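Local coordinates for murein peptide amidase A (Escherichia coli O157:H7, PDB 5HXD), which probably hydrolyses the gamma-D-glutamyl-diaminopimelic acid amide bond of murein tripeptide as a zinc-dependent amidase of the peptidase M14 family, at residues Pro15-Tyr20 with Ile30-Pro35; Ser38-Leu43 with Leu70-Val75. All coordinates share one frame; numbering follows the deposited sequence.

Interaction 1 (Pro15-Tyr20 with Ile30-Pro35); sequences PGTEHY and IWFPAP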
ATOM      1  N   PRO A  15     -20.470  -6.828  -4.009  1.00 63.70           N
ATOM      2  CA  PRO A  15     -20.355  -7.438  -5.350  1.00 60.30           C
ATOM      3  C   PRO A  15     -20.116  -6.449  -6.509  1.00 55.05           C
ATOM      4  O   PRO A  15     -20.335  -5.246  -6.363  1.00 55.00           O
ATOM      5  CB  PRO A  15     -21.714  -8.130  -5.534  1.00 59.94           C
ATOM      6  CG  PRO A  15     -22.231  -8.355  -4.156  1.00 55.46           C
ATOM      7  CD  PRO A  15     -21.710  -7.233  -3.317  1.00 57.78           C
ATOM      8  N   GLY A  16     -19.692  -6.973  -7.657  1.00 51.52           N
ATOM      9  CA  GLY A  16     -19.565  -6.179  -8.868  1.00 52.06           C
ATOM     10  C   GLY A  16     -18.169  -5.650  -9.149  1.00 57.23           C
ATOM     11  O   GLY A  16     -17.995  -4.555  -9.693  1.00 61.56           O
ATOM     12  N   THR A  17     -17.163  -6.422  -8.766  1.00 53.83           N
ATOM     13  CA  THR A  17     -15.805  -6.066  -9.087  1.00 48.79           C
ATOM     14  C   THR A  17     -15.566  -6.536 -10.513  1.00 53.82           C
ATOM     15  O   THR A  17     -16.142  -7.548 -10.952  1.00 44.83           O
ATOM     16  CB  THR A  17     -14.792  -6.700  -8.111  1.00 46.17           C
ATOM     17  OG1 THR A  17     -13.561  -5.980  -8.176  1.00 51.31           O
ATOM     18  CG2 THR A  17     -14.530  -8.148  -8.457  1.00 42.27           C
ATOM     19  N   GLU A  18     -14.747  -5.776 -11.240  1.00 53.04           N
ATOM     20  CA  GLU A  18     -14.368  -6.111 -12.607  1.00 47.85           C
ATOM     21  C   GLU A  18     -12.867  -5.926 -12.785  1.00 50.92           C
ATOM     22  O   GLU A  18     -12.223  -5.283 -11.964  1.00 56.53           O
ATOM     23  CB  GLU A  18     -15.123  -5.237 -13.610  1.00 54.02           C
ATOM     24  CG  GLU A  18     -16.648  -5.335 -13.564  1.00 51.95           C
ATOM     25  CD  GLU A  18     -17.170  -6.766 -13.655  1.00 53.57           C
ATOM     26  OE1 GLU A  18     -16.584  -7.601 -14.385  1.00 51.35           O
ATOM     27  OE2 GLU A  18     -18.182  -7.055 -12.985  1.00 57.85           O
ATOM     28  N   HIS A  19     -12.308  -6.487 -13.851  1.00 53.57           N
ATOM     29  CA  HIS A  19     -10.916  -6.219 -14.212  1.00 51.28           C
ATOM     30  C   HIS A  19     -10.802  -5.414 -15.519  1.00 49.53           C
ATOM     31  O   HIS A  19     -11.393  -5.806 -16.519  1.00 48.96           O
ATOM     32  CB  HIS A  19     -10.123  -7.524 -14.375  1.00 48.76           C
ATOM     33  CG  HIS A  19     -10.034  -8.360 -13.130  1.00 60.92           C
ATOM     34  ND1 HIS A  19      -9.642  -7.844 -11.914  1.00 60.11           N
ATOM     35  CD2 HIS A  19     -10.215  -9.686 -12.941  1.00 63.48           C
ATOM     36  CE1 HIS A  19      -9.630  -8.816 -11.015  1.00 57.42           C
ATOM     37  NE2 HIS A  19      -9.964  -9.942 -11.611  1.00 55.35           N
ATOM     38  N   TYR A  20     -10.026  -4.328 -15.532  1.00 45.00           N
ATOM     39  CA  TYR A  20      -9.702  -3.650 -16.800  1.00 44.20           C
ATOM     40  C   TYR A  20      -8.257  -3.878 -17.281  1.00 47.85           C
ATOM     41  O   TYR A  20      -7.749  -3.115 -18.112  1.00 45.07           O
ATOM     42  CB  TYR A  20      -9.949  -2.143 -16.700  1.00 43.64           C
ATOM     43  CG  TYR A  20      -9.005  -1.415 -15.756  1.00 46.96           C
ATOM     44  CD1 TYR A  20      -7.861  -0.786 -16.229  1.00 43.11           C
ATOM     45  CD2 TYR A  20      -9.274  -1.346 -14.390  1.00 45.65           C
ATOM     46  CE1 TYR A  20      -7.019  -0.118 -15.375  1.00 44.49           C
ATOM     47  CE2 TYR A  20      -8.439  -0.684 -13.532  1.00 42.00           C
ATOM     48  CZ  TYR A  20      -7.312  -0.074 -14.023  1.00 43.34           C
ATOM     49  OH  TYR A  20      -6.483   0.596 -13.150  1.00 41.20           O
ATOM     50  N   ILE A  30      -8.025  -3.735 -11.244  1.00 47.38           N
ATOM     51  CA  ILE A  30      -9.359  -3.948 -10.695  1.00 48.79           C
ATOM     52  C   ILE A  30     -10.141  -2.637 -10.670  1.00 47.63           C
ATOM     53  O   ILE A  30      -9.588  -1.598 -10.314  1.00 48.93           O
ATOM     54  CB  ILE A  30      -9.273  -4.541  -9.253  1.00 43.58           C
ATOM     55  CG1 ILE A  30      -8.471  -5.841  -9.266  1.00 46.87           C
ATOM     56  CG2 ILE A  30     -10.644  -4.780  -8.668  1.00 43.23           C
ATOM     57  CD1 ILE A  30      -7.960  -6.296  -7.882  1.00 42.80           C
ATOM     58  N   TRP A  31     -11.414  -2.677 -11.054  1.00 45.39           N
ATOM     59  CA  TRP A  31     -12.267  -1.507 -10.882  1.00 47.55           C
ATOM     60  C   TRP A  31     -13.673  -1.873 -10.474  1.00 46.80           C
ATOM     61  O   TRP A  31     -14.118  -3.015 -10.612  1.00 46.36           O
ATOM     62  CB  TRP A  31     -12.318  -0.644 -12.147  1.00 46.40           C
ATOM     63  CG  TRP A  31     -13.039  -1.258 -13.297  1.00 49.94           C
ATOM     64  CD1 TRP A  31     -12.722  -2.424 -13.938  1.00 48.36           C
ATOM     65  CD2 TRP A  31     -14.191  -0.727 -13.975  1.00 47.25           C
ATOM     66  NE1 TRP A  31     -13.604  -2.651 -14.969  1.00 51.87           N
ATOM     67  CE2 TRP A  31     -14.515  -1.628 -15.012  1.00 50.61           C
ATOM     68  CE3 TRP A  31     -14.971   0.418 -13.804  1.00 45.16           C
ATOM     69  CZ2 TRP A  31     -15.594  -1.417 -15.875  1.00 49.43           C
ATOM     70  CZ3 TRP A  31     -16.037   0.633 -14.669  1.00 50.27           C
ATOM     71  CH2 TRP A  31     -16.342  -0.282 -15.688  1.00 51.64           C
ATOM     72  N   PHE A  32     -14.368  -0.859  -9.984  1.00 45.91           N
ATOM     73  CA  PHE A  32     -15.649  -1.038  -9.350  1.00 46.30           C
ATOM     74  C   PHE A  32     -16.651  -0.157 -10.046  1.00 44.42           C
ATOM     75  O   PHE A  32     -16.865   0.968  -9.611  1.00 45.29           O
ATOM     76  CB  PHE A  32     -15.552  -0.684  -7.865  1.00 50.24           C
ATOM     77  CG  PHE A  32     -14.557  -1.522  -7.115  1.00 45.49           C
ATOM     78  CD1 PHE A  32     -14.955  -2.671  -6.469  1.00 47.94           C
ATOM     79  CD2 PHE A  32     -13.222  -1.170  -7.077  1.00 48.16           C
ATOM     80  CE1 PHE A  32     -14.045  -3.454  -5.796  1.00 44.33           C
ATOM     81  CE2 PHE A  32     -12.305  -1.949  -6.395  1.00 48.47           C
ATOM     82  CZ  PHE A  32     -12.721  -3.090  -5.757  1.00 47.24           C
ATOM     83  N   PRO A  33     -17.246  -0.656 -11.144  1.00 47.29           N
ATOM     84  CA  PRO A  33     -18.217   0.115 -11.938  1.00 46.17           C
ATOM     85  C   PRO A  33     -19.409   0.567 -11.100  1.00 48.26           C
ATOM     86  O   PRO A  33     -19.905  -0.209 -10.267  1.00 47.91           O
ATOM     87  CB  PRO A  33     -18.660  -0.871 -13.041  1.00 40.77           C
ATOM     88  CG  PRO A  33     -18.230  -2.202 -12.586  1.00 47.52           C
ATOM     89  CD  PRO A  33     -17.037  -2.008 -11.690  1.00 48.38           C
ATOM     90  N   ALA A  34     -19.845   1.811 -11.307  1.00 49.14           N
ATOM     91  CA  ALA A  34     -20.973   2.376 -10.567  1.00 45.43           C
ATOM     92  C   ALA A  34     -22.193   1.550 -10.880  1.00 44.57           C
ATOM     93  O   ALA A  34     -22.383   1.146 -12.034  1.00 46.71           O
ATOM     94  CB  ALA A  34     -21.197   3.843 -10.918  1.00 45.13           C
ATOM     95  N   PRO A  35     -23.001   1.266  -9.848  1.00 46.74           N
ATOM     96  CA  PRO A  35     -24.194   0.419  -9.954  1.00 51.38           C
ATOM     97  C   PRO A  35     -25.102   0.863 -11.111  1.00 55.57           C
ATOM     98  O   PRO A  35     -25.234   0.096 -12.073  1.00 60.07           O
ATOM     99  CB  PRO A  35     -24.884   0.603  -8.598  1.00 49.46           C
ATOM    100  CG  PRO A  35     -23.809   1.042  -7.677  1.00 52.07           C
ATOM    101  CD  PRO A  35     -22.855   1.845  -8.500  1.00 48.31           C
TER
HETATM  102  O   HOH W   1     -14.109  -4.096 -17.418  1.00 57.28           O
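Glu-18 and Trp-31 face each other as an antiparallel hydrogen-bonded pair: Glu-18 N gives its hydrogen to Trp-31 O at 2.9 Å, and Trp-31 N returns the bond to Glu-18 O at 2.9 Å. The densest packing surrounds the Trp-31 side chain. With CG set between its backbone N and carbonyl carbon (chi1 69°), the indole leans back over the 15-20 segment. Tyr-20 turns a ring edge toward the face of its five-membered ring in an offset edge-to-face stack, centroids 5.6 Å apart and planes at 78°. Leu-144 and Arg-147 of helix 136-148 also touch the indole. Looser contact lies toward solvent, at the exposed Glu-18: a water sits at the indole edge, in plane, accepting from Trp-31 NE1 at 2.9 Å and making a weak bond to His-19 O, while the bent Glu-18 chain carries its carboxylate away after CG passes 3.6 Å from Pro-33 CG. On the opposite sheet face the exposed His-19 touches buried Ile-30 with a ring edge, ND1 lying 3.5 Å from Ile-30 CG1; Ile-30 also packs on Gln-85 of the second subunit. The antiparallel strands 18-22 and 28-31, consecutive in the chain and joined by the short turn between them, make a beta hairpin.

Interaction 2 (Ser38-Leu43 with Leu70-Val75); sequences SRESGL and LRRHHV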
ATOM      1  N   SER A  38     -24.796   6.854 -14.943  1.00 61.39           N
ATOM      2  CA  SER A  38     -25.572   7.821 -15.695  1.00 57.20           C
ATOM      3  C   SER A  38     -24.585   8.853 -16.251  1.00 55.87           C
ATOM      4  O   SER A  38     -23.385   8.714 -16.044  1.00 58.63           O
ATOM      5  CB  SER A  38     -26.633   8.449 -14.779  1.00 55.12           C
ATOM      6  OG  SER A  38     -27.187   9.631 -15.327  1.00 65.84           O
ATOM      7  N   ARG A  39     -25.071   9.884 -16.943  1.00 61.82           N
ATOM      8  CA  ARG A  39     -24.197  10.913 -17.525  1.00 57.53           C
ATOM      9  C   ARG A  39     -23.417  11.671 -16.444  1.00 53.36           C
ATOM     10  O   ARG A  39     -22.384  12.290 -16.704  1.00 49.11           O
ATOM     11  CB  ARG A  39     -25.020  11.893 -18.370  1.00 56.86           C
ATOM     12  CG  ARG A  39     -24.192  12.871 -19.196  1.00 55.05           C
ATOM     13  CD  ARG A  39     -25.060  13.883 -19.937  1.00 63.43           C
ATOM     14  NE  ARG A  39     -25.792  13.293 -21.058  1.00 69.29           N
ATOM     15  CZ  ARG A  39     -25.260  13.070 -22.259  1.00 69.70           C
ATOM     16  NH1 ARG A  39     -23.984  13.378 -22.495  1.00 66.84           N
ATOM     17  NH2 ARG A  39     -25.999  12.531 -23.221  1.00 68.34           N
ATOM     18  N   GLU A  40     -23.929  11.607 -15.226  1.00 53.31           N
ATOM     19  CA  GLU A  40     -23.338  12.300 -14.102  1.00 52.22           C
ATOM     20  C   GLU A  40     -22.157  11.512 -13.539  1.00 50.51           C
ATOM     21  O   GLU A  40     -21.309  12.062 -12.826  1.00 46.31           O
ATOM     22  CB  GLU A  40     -24.391  12.514 -13.011  1.00 52.66           C
ATOM     23  CG  GLU A  40     -24.837  11.204 -12.359  1.00 57.97           C
ATOM     24  CD  GLU A  40     -26.058  11.348 -11.472  1.00 67.91           C
ATOM     25  OE1 GLU A  40     -27.112  11.817 -11.975  1.00 79.18           O
ATOM     26  OE2 GLU A  40     -25.969  10.976 -10.279  1.00 66.11           O
ATOM     27  N   SER A  41     -22.126  10.217 -13.842  1.00 52.18           N
ATOM     28  CA  SER A  41     -21.134   9.316 -13.270  1.00 47.06           C
ATOM     29  C   SER A  41     -19.741   9.777 -13.603  1.00 47.56           C
ATOM     30  O   SER A  41     -19.427  10.025 -14.773  1.00 46.75           O
ATOM     31  CB  SER A  41     -21.332   7.897 -13.764  1.00 44.21           C
ATOM     32  OG  SER A  41     -22.377   7.282 -13.049  1.00 51.07           O
ATOM     33  N   GLY A  42     -18.936   9.919 -12.553  1.00 44.97           N
ATOM     34  CA  GLY A  42     -17.550  10.314 -12.658  1.00 50.75           C
ATOM     35  C   GLY A  42     -16.639   9.183 -12.229  1.00 46.79           C
ATOM     36  O   GLY A  42     -17.094   8.058 -12.022  1.00 47.26           O
ATOM     37  N   LEU A  43     -15.353   9.475 -12.088  1.00 43.58           N
ATOM     38  CA  LEU A  43     -14.380   8.426 -11.778  1.00 47.01           C
ATOM     39  C   LEU A  43     -13.561   8.801 -10.553  1.00 47.78           C
ATOM     40  O   LEU A  43     -13.052   9.931 -10.461  1.00 46.69           O
ATOM     41  CB  LEU A  43     -13.469   8.179 -12.988  1.00 47.04           C
ATOM     42  CG  LEU A  43     -12.375   7.108 -12.935  1.00 47.62           C
ATOM     43  CD1 LEU A  43     -12.902   5.788 -12.392  1.00 38.63           C
ATOM     44  CD2 LEU A  43     -11.805   6.930 -14.331  1.00 44.09           C
ATOM     45  N   LEU A  70     -26.393   3.573  -3.228  1.00 48.53           N
ATOM     46  CA  LEU A  70     -26.171   5.020  -3.269  1.00 51.70           C
ATOM     47  C   LEU A  70     -24.912   5.485  -4.034  1.00 55.91           C
ATOM     48  O   LEU A  70     -24.646   6.689  -4.099  1.00 59.20           O
ATOM     49  CB  LEU A  70     -26.093   5.572  -1.836  1.00 51.62           C
ATOM     50  CG  LEU A  70     -27.170   5.228  -0.798  1.00 53.85           C
ATOM     51  CD1 LEU A  70     -26.681   5.528   0.632  1.00 46.26           C
ATOM     52  CD2 LEU A  70     -28.469   5.977  -1.098  1.00 42.67           C
ATOM     53  N   ARG A  71     -24.130   4.565  -4.601  1.00 50.91           N
ATOM     54  CA  ARG A  71     -22.892   4.985  -5.272  1.00 56.14           C
ATOM     55  C   ARG A  71     -23.181   5.538  -6.661  1.00 53.97           C
ATOM     56  O   ARG A  71     -23.803   4.877  -7.499  1.00 57.01           O
ATOM     57  CB  ARG A  71     -21.870   3.830  -5.359  1.00 56.96           C
ATOM     58  CG  ARG A  71     -20.441   4.282  -5.747  1.00 52.83           C
ATOM     59  CD  ARG A  71     -19.325   3.319  -5.246  1.00 49.38           C
ATOM     60  NE  ARG A  71     -19.431   1.979  -5.819  1.00 42.21           N
ATOM     61  CZ  ARG A  71     -18.970   1.648  -7.019  1.00 43.62           C
ATOM     62  NH1 ARG A  71     -18.369   2.558  -7.763  1.00 47.77           N
ATOM     63  NH2 ARG A  71     -19.109   0.415  -7.479  1.00 44.76           N
ATOM     64  N   ARG A  72     -22.721   6.756  -6.908  1.00 48.95           N
ATOM     65  CA  ARG A  72     -22.962   7.392  -8.191  1.00 50.38           C
ATOM     66  C   ARG A  72     -21.793   7.259  -9.182  1.00 56.34           C
ATOM     67  O   ARG A  72     -21.987   7.365 -10.402  1.00 53.01           O
ATOM     68  CB  ARG A  72     -23.292   8.872  -7.970  1.00 59.68           C
ATOM     69  CG  ARG A  72     -24.326   9.122  -6.874  1.00 63.38           C
ATOM     70  CD  ARG A  72     -24.731  10.585  -6.817  1.00 63.61           C
ATOM     71  NE  ARG A  72     -26.113  10.789  -7.251  1.00 70.82           N
ATOM     72  CZ  ARG A  72     -27.138  11.012  -6.433  1.00 68.61           C
ATOM     73  NH1 ARG A  72     -26.955  11.068  -5.116  1.00 63.10           N
ATOM     74  NH2 ARG A  72     -28.351  11.181  -6.939  1.00 75.25           N
ATOM     75  N   HIS A  73     -20.593   7.006  -8.652  1.00 58.86           N
ATOM     76  CA  HIS A  73     -19.354   7.126  -9.425  1.00 53.28           C
ATOM     77  C   HIS A  73     -18.502   5.852  -9.444  1.00 49.91           C
ATOM     78  O   HIS A  73     -18.482   5.099  -8.482  1.00 49.65           O
ATOM     79  CB  HIS A  73     -18.520   8.295  -8.876  1.00 57.11           C
ATOM     80  CG  HIS A  73     -19.306   9.565  -8.689  1.00 57.27           C
ATOM     81  ND1 HIS A  73     -20.155  10.062  -9.651  1.00 48.93           N
ATOM     82  CD2 HIS A  73     -19.362  10.439  -7.652  1.00 56.54           C
ATOM     83  CE1 HIS A  73     -20.704  11.184  -9.217  1.00 48.26           C
ATOM     84  NE2 HIS A  73     -20.239  11.433  -8.005  1.00 48.28           N
ATOM     85  N   HIS A  74     -17.803   5.633 -10.558  1.00 48.76           N
ATOM     86  CA  HIS A  74     -16.890   4.503 -10.733  1.00 46.08           C
ATOM     87  C   HIS A  74     -15.628   4.623  -9.870  1.00 46.14           C
ATOM     88  O   HIS A  74     -15.172   5.731  -9.574  1.00 45.89           O
ATOM     89  CB  HIS A  74     -16.459   4.378 -12.199  1.00 46.37           C
ATOM     90  CG  HIS A  74     -17.593   4.309 -13.172  1.00 45.53           C
ATOM     91  ND1 HIS A  74     -18.505   3.278 -13.175  1.00 50.23           N
ATOM     92  CD2 HIS A  74     -17.944   5.124 -14.190  1.00 47.43           C
ATOM     93  CE1 HIS A  74     -19.384   3.470 -14.142  1.00 40.79           C
ATOM     94  NE2 HIS A  74     -19.064   4.585 -14.774  1.00 42.36           N
ATOM     95  N   VAL A  75     -15.041   3.484  -9.507  1.00 47.67           N
ATOM     96  CA  VAL A  75     -13.907   3.471  -8.578  1.00 45.44           C
ATOM     97  C   VAL A  75     -12.775   2.540  -9.005  1.00 44.48           C
ATOM     98  O   VAL A  75     -13.003   1.368  -9.321  1.00 45.96           O
ATOM     99  CB  VAL A  75     -14.363   3.069  -7.150  1.00 48.43           C
ATOM    100  CG1 VAL A  75     -13.154   2.880  -6.222  1.00 46.31           C
ATOM    101  CG2 VAL A  75     -15.336   4.111  -6.583  1.00 41.84           C
TER
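Ser-41 and Glu-40 grip Arg-72 at two separate points. The Ser-41 hydroxyl donates to Arg-72 O at 2.7 Å, nearly straight down the carbonyl (C=O...OG 173°), and the same OG accepts from Ser-38 N at 3.1 Å. This buried oxygen thus joins the type I turn of Ser-38 to Ser-41 to the 70-75 segment; its torsion, anti to the carbonyl carbon (chi1 -80°), keeps OG beside its own backbone N. Glu-40, extended beyond CG, brings OE2 to the edge of the Arg-72 guanidinium. NE lies 3.0 Å from Glu-40 OE2 in a salt bridge whose two flat groups are nearly coplanar, and the bend of the arginine at chi3 turns NE to that side. His-73 uses its ring differently: ND1 accepts from Gly-42 N at 3.2 Å, with that donor 39° out of the imidazole plane. The other ring nitrogen, NE2, is bonded to Trp-233 O, so both ring nitrogens have a partner, which probably limits rotation of the ring. The chains then come into parallel register, His-74 N donating to Gly-42 O at 2.9 Å. Leu-43 crosses the His-74 side chain at about a right angle, CD1 being 3.8 Å from His-74 CB. Leu-43 and His-74 share a sheet face against Ile-145 and Ile-148 of helix 136-148. Adjacent parallel strands 43-45 and 74-76, with helix 53-65 between them in sequence and packed on Val-75, form a beta-alpha-beta crossover; strand 153-157 flanks 43-45 on its other side, through Leu-43 with Val-154.

Overall arrangement
Interaction 1 is partly buried and belongs to a beta hairpin, whereas interaction 2 is mostly buried and lies where the parallel strands 43-45 and 74-76 of the main mixed sheet begin. The hairpin adjoins strand 74-76 through Phe-32, so the two contacts are neighbours, centres about 12 Å apart: probable hydrogen bonds link Phe-32 N to Val-75 O and Ala-34 N to His-74 ND1. Helix 136-148 contacts both, through Tyr-20 and Trp-31 in one and Leu-43 and His-74 in the other. The chemistry differs accordingly. Interaction 1 relies on aromatic and aliphatic contact around paired backbone bonds and reaches the second subunit; interaction 2 depends more on side-chain-to-backbone bonds, with its salt bridge at the exposed Glu-40.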